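Diaminobutyrate-pyruvate transaminase and L-2,4-diaminobutyrate decarboxylase (Vibrio parahaemolyticus, PDB 2QMA) probably acts, through this C-terminal domain of a longer two-enzyme protein, as a pyridoxal-phosphate-dependent decarboxylase of L-2,4-diaminobutyrate. Local coordinates at residues A[141-149]-A[158-166]. Residues are numbered along the deposited sequence; the frame is centred on the assembly and turned at random.
Sequences VEQKVVNWL and KADGIFTSG. With EDO (1,2-ethanediol), chain C.
V146 of helix 141-149 sits over G161 of strand 160-164, CA to CA 5.7 Å, where the helix and strand axes approach to 7.6 Å with their N-to-C directions 128° apart. G161, with no side chain, probably permits this close approach: V146 CG1 rests 3.3 Å from G161 N. Two hydrogen bonds meet the strand on either side of G161, at D160 and F163. Q143, bent at chi2, brings NE2 to the syn side of D160 OD1 at 2.8 Å, tilted 29° out of the carboxylate plane; a water links Q143 OE1 to G161 O. E142 instead runs extended past F163, and its OE2 accepts a bond from F163 N at 3.2 Å (N-H...O 172°), the donor lying well above the carboxylate plane. OE1 forms a salt bridge with K373, so each oxygen of the buried carboxylate has its own partner. The F163 ring meets V145 CG1 edge-on, 3.5 Å from CZ, while V146 CG2 nears CD1 at 4.0 Å; A377 and F323 also touch F163. Helix 136-152 thus packs on strand 160-164, within this chain an outermost strand of the seven-stranded mixed sheet, whose order 1-7-6-5-4-2-3, with 334-338 antiparallel, marks the large domain of fold-type I pyridoxal-phosphate enzymes.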
loop_
_atom_site.group_PDB
_atom_site.type_symbol
_atom_site.label_atom_id
_atom_site.label_comp_id
_atom_site.label_asym_id
_atom_site.label_seq_id
_atom_site.Cartn_x
_atom_site.Cartn_y
_atom_site.Cartn_z
ATOM N N VAL A 141 12.678 12.709 -4.395
ATOM C CA VAL A 141 13.338 11.504 -3.856
ATOM C C VAL A 141 12.874 10.267 -4.620
ATOM O O VAL A 141 13.707 9.514 -5.113
ATOM C CB VAL A 141 13.123 11.322 -2.334
ATOM C CG1 VAL A 141 13.568 9.929 -1.835
ATOM C CG2 VAL A 141 13.873 12.477 -1.538
ATOM N N GLU A 142 11.551 10.067 -4.701
ATOM C CA GLU A 142 10.988 8.951 -5.479
ATOM C C GLU A 142 11.519 8.949 -6.939
ATOM O O GLU A 142 11.982 7.895 -7.435
ATOM C CB GLU A 142 9.448 8.937 -5.472
ATOM C CG GLU A 142 8.968 7.671 -6.188
ATOM C CD GLU A 142 7.516 7.328 -6.056
ATOM O OE1 GLU A 142 6.953 7.384 -4.937
ATOM O OE2 GLU A 142 6.963 6.915 -7.105
ATOM N N GLN A 143 11.452 10.095 -7.638
ATOM C CA GLN A 143 11.930 10.107 -9.022
ATOM C C GLN A 143 13.439 9.764 -9.142
ATOM O O GLN A 143 13.858 9.054 -10.048
ATOM C CB GLN A 143 11.627 11.429 -9.720
ATOM C CG GLN A 143 11.869 11.338 -11.251
ATOM C CD GLN A 143 10.875 10.403 -11.978
ATOM O OE1 GLN A 143 9.667 10.553 -11.856
ATOM N NE2 GLN A 143 11.402 9.441 -12.738
ATOM N N LYS A 144 14.232 10.284 -8.226
ATOM C CA LYS A 144 15.676 10.014 -8.146
ATOM C C LYS A 144 15.926 8.489 -8.048
ATOM O O LYS A 144 16.770 7.943 -8.771
ATOM C CB LYS A 144 16.256 10.737 -6.908
ATOM C CG LYS A 144 17.683 10.361 -6.479
ATOM C CD LYS A 144 18.738 10.496 -7.587
ATOM C CE LYS A 144 20.147 10.473 -6.965
ATOM N NZ LYS A 144 21.268 10.374 -7.990
ATOM N N VAL A 145 15.220 7.842 -7.106
ATOM C CA VAL A 145 15.379 6.397 -6.858
ATOM C C VAL A 145 14.918 5.633 -8.104
ATOM O O VAL A 145 15.569 4.654 -8.532
ATOM C CB VAL A 145 14.577 5.932 -5.607
ATOM C CG1 VAL A 145 14.483 4.399 -5.534
ATOM C CG2 VAL A 145 15.123 6.515 -4.315
ATOM N N VAL A 146 13.796 6.082 -8.689
ATOM C CA VAL A 146 13.283 5.453 -9.924
ATOM C C VAL A 146 14.330 5.545 -11.054
ATOM O O VAL A 146 14.588 4.560 -11.770
ATOM C CB VAL A 146 11.909 6.048 -10.375
ATOM C CG1 VAL A 146 11.630 5.646 -11.826
ATOM C CG2 VAL A 146 10.772 5.486 -9.497
ATOM N N ASN A 147 14.880 6.749 -11.244
ATOM C CA ASN A 147 15.898 6.978 -12.275
ATOM C C ASN A 147 17.108 6.083 -12.061
ATOM O O ASN A 147 17.642 5.493 -13.010
ATOM C CB ASN A 147 16.348 8.451 -12.286
ATOM C CG ASN A 147 15.274 9.404 -12.794
ATOM O OD1 ASN A 147 15.413 10.607 -12.621
ATOM N ND2 ASN A 147 14.220 8.882 -13.433
ATOM N N TRP A 148 17.522 5.972 -10.800
ATOM C CA TRP A 148 18.654 5.121 -10.410
ATOM C C TRP A 148 18.338 3.653 -10.786
ATOM O O TRP A 148 19.164 2.947 -11.367
ATOM C CB TRP A 148 18.908 5.277 -8.889
ATOM C CG TRP A 148 20.044 4.479 -8.325
ATOM C CD1 TRP A 148 21.368 4.780 -8.403
ATOM C CD2 TRP A 148 19.944 3.242 -7.591
ATOM N NE1 TRP A 148 22.104 3.800 -7.792
ATOM C CE2 TRP A 148 21.269 2.834 -7.294
ATOM C CE3 TRP A 148 18.865 2.404 -7.220
ATOM C CZ2 TRP A 148 21.554 1.665 -6.569
ATOM C CZ3 TRP A 148 19.133 1.224 -6.531
ATOM C CH2 TRP A 148 20.474 0.864 -6.197
ATOM N N LEU A 149 17.133 3.213 -10.460
ATOM C CA LEU A 149 16.733 1.823 -10.723
ATOM C C LEU A 149 16.787 1.542 -12.219
ATOM O O LEU A 149 17.282 0.512 -12.656
ATOM C CB LEU A 149 15.285 1.611 -10.234
ATOM C CG LEU A 149 15.126 1.483 -8.721
ATOM C CD1 LEU A 149 13.619 1.480 -8.363
ATOM C CD2 LEU A 149 15.873 0.200 -8.260
ATOM N N LYS A 158 14.161 6.130 -22.705
ATOM C CA LYS A 158 12.749 6.440 -22.453
ATOM C C LYS A 158 12.142 5.834 -21.186
ATOM O O LYS A 158 10.931 6.003 -20.937
ATOM C CB LYS A 158 11.927 6.049 -23.682
ATOM C CG LYS A 158 12.503 6.640 -24.945
ATOM C CD LYS A 158 11.414 6.858 -25.960
ATOM C CE LYS A 158 11.633 5.997 -27.201
ATOM N NZ LYS A 158 10.764 6.505 -28.299
ATOM N N ALA A 159 12.961 5.160 -20.379
ATOM C CA ALA A 159 12.420 4.361 -19.289
ATOM C C ALA A 159 11.924 5.252 -18.139
ATOM O O ALA A 159 12.342 6.424 -18.019
ATOM C CB ALA A 159 13.423 3.382 -18.828
ATOM N N ASP A 160 11.022 4.710 -17.329
ATOM C CA ASP A 160 10.544 5.395 -16.117
ATOM C C ASP A 160 9.934 4.332 -15.216
ATOM O O ASP A 160 9.953 3.148 -15.559
ATOM C CB ASP A 160 9.547 6.520 -16.475
ATOM C CG ASP A 160 9.364 7.554 -15.360
ATOM O OD1 ASP A 160 10.047 7.475 -14.291
ATOM O OD2 ASP A 160 8.527 8.473 -15.603
ATOM N N GLY A 161 9.411 4.735 -14.053
ATOM C CA GLY A 161 8.845 3.792 -13.131
ATOM C C GLY A 161 8.019 4.535 -12.105
ATOM O O GLY A 161 7.976 5.776 -12.109
ATOM N N ILE A 162 7.363 3.785 -11.230
ATOM C CA ILE A 162 6.710 4.362 -10.065
ATOM C C ILE A 162 6.687 3.332 -8.976
ATOM O O ILE A 162 6.563 2.123 -9.238
ATOM C CB ILE A 162 5.211 4.646 -10.220
ATOM C CG1 ILE A 162 4.658 4.151 -11.533
ATOM C CG2 ILE A 162 4.774 6.039 -9.533
ATOM C CD1 ILE A 162 4.419 2.681 -11.358
ATOM N N PHE A 163 6.666 3.811 -7.745
ATOM C CA PHE A 163 6.625 2.908 -6.619
ATOM C C PHE A 163 5.210 2.426 -6.415
ATOM O O PHE A 163 4.269 3.177 -6.625
ATOM C CB PHE A 163 7.156 3.591 -5.358
ATOM C CG PHE A 163 8.626 3.407 -5.155
ATOM C CD1 PHE A 163 9.549 4.016 -6.015
ATOM C CD2 PHE A 163 9.091 2.586 -4.105
ATOM C CE1 PHE A 163 10.938 3.841 -5.804
ATOM C CE2 PHE A 163 10.477 2.420 -3.859
ATOM C CZ PHE A 163 11.397 3.032 -4.721
ATOM N N THR A 164 5.082 1.166 -6.037
ATOM C CA THR A 164 3.795 0.510 -5.849
ATOM C C THR A 164 3.788 -0.144 -4.439
ATOM O O THR A 164 4.802 -0.142 -3.727
ATOM C CB THR A 164 3.591 -0.626 -6.884
ATOM O OG1 THR A 164 4.556 -1.656 -6.614
ATOM C CG2 THR A 164 3.726 -0.113 -8.319
ATOM N N SER A 165 2.663 -0.723 -4.048
ATOM C CA SER A 165 2.595 -1.481 -2.788
ATOM C C SER A 165 3.364 -2.824 -2.771
ATOM O O SER A 165 3.537 -3.432 -1.704
ATOM C CB SER A 165 1.157 -1.741 -2.442
ATOM O OG SER A 165 0.632 -2.618 -3.405
ATOM N N GLY A 166 3.821 -3.295 -3.923
ATOM C CA GLY A 166 4.669 -4.476 -3.947
ATOM C C GLY A 166 4.379 -5.308 -5.176
ATOM O O GLY A 166 3.709 -4.828 -6.087
HETATM C C1 EDO C . 20.311 9.823 -11.515
HETATM O O1 EDO C . 20.050 10.911 -10.591
HETATM C C2 EDO C . 20.162 8.436 -10.894
HETATM O O2 EDO C . 20.993 8.290 -9.742
HETATM O O HOH W 1 7.651 8.397 -12.445
#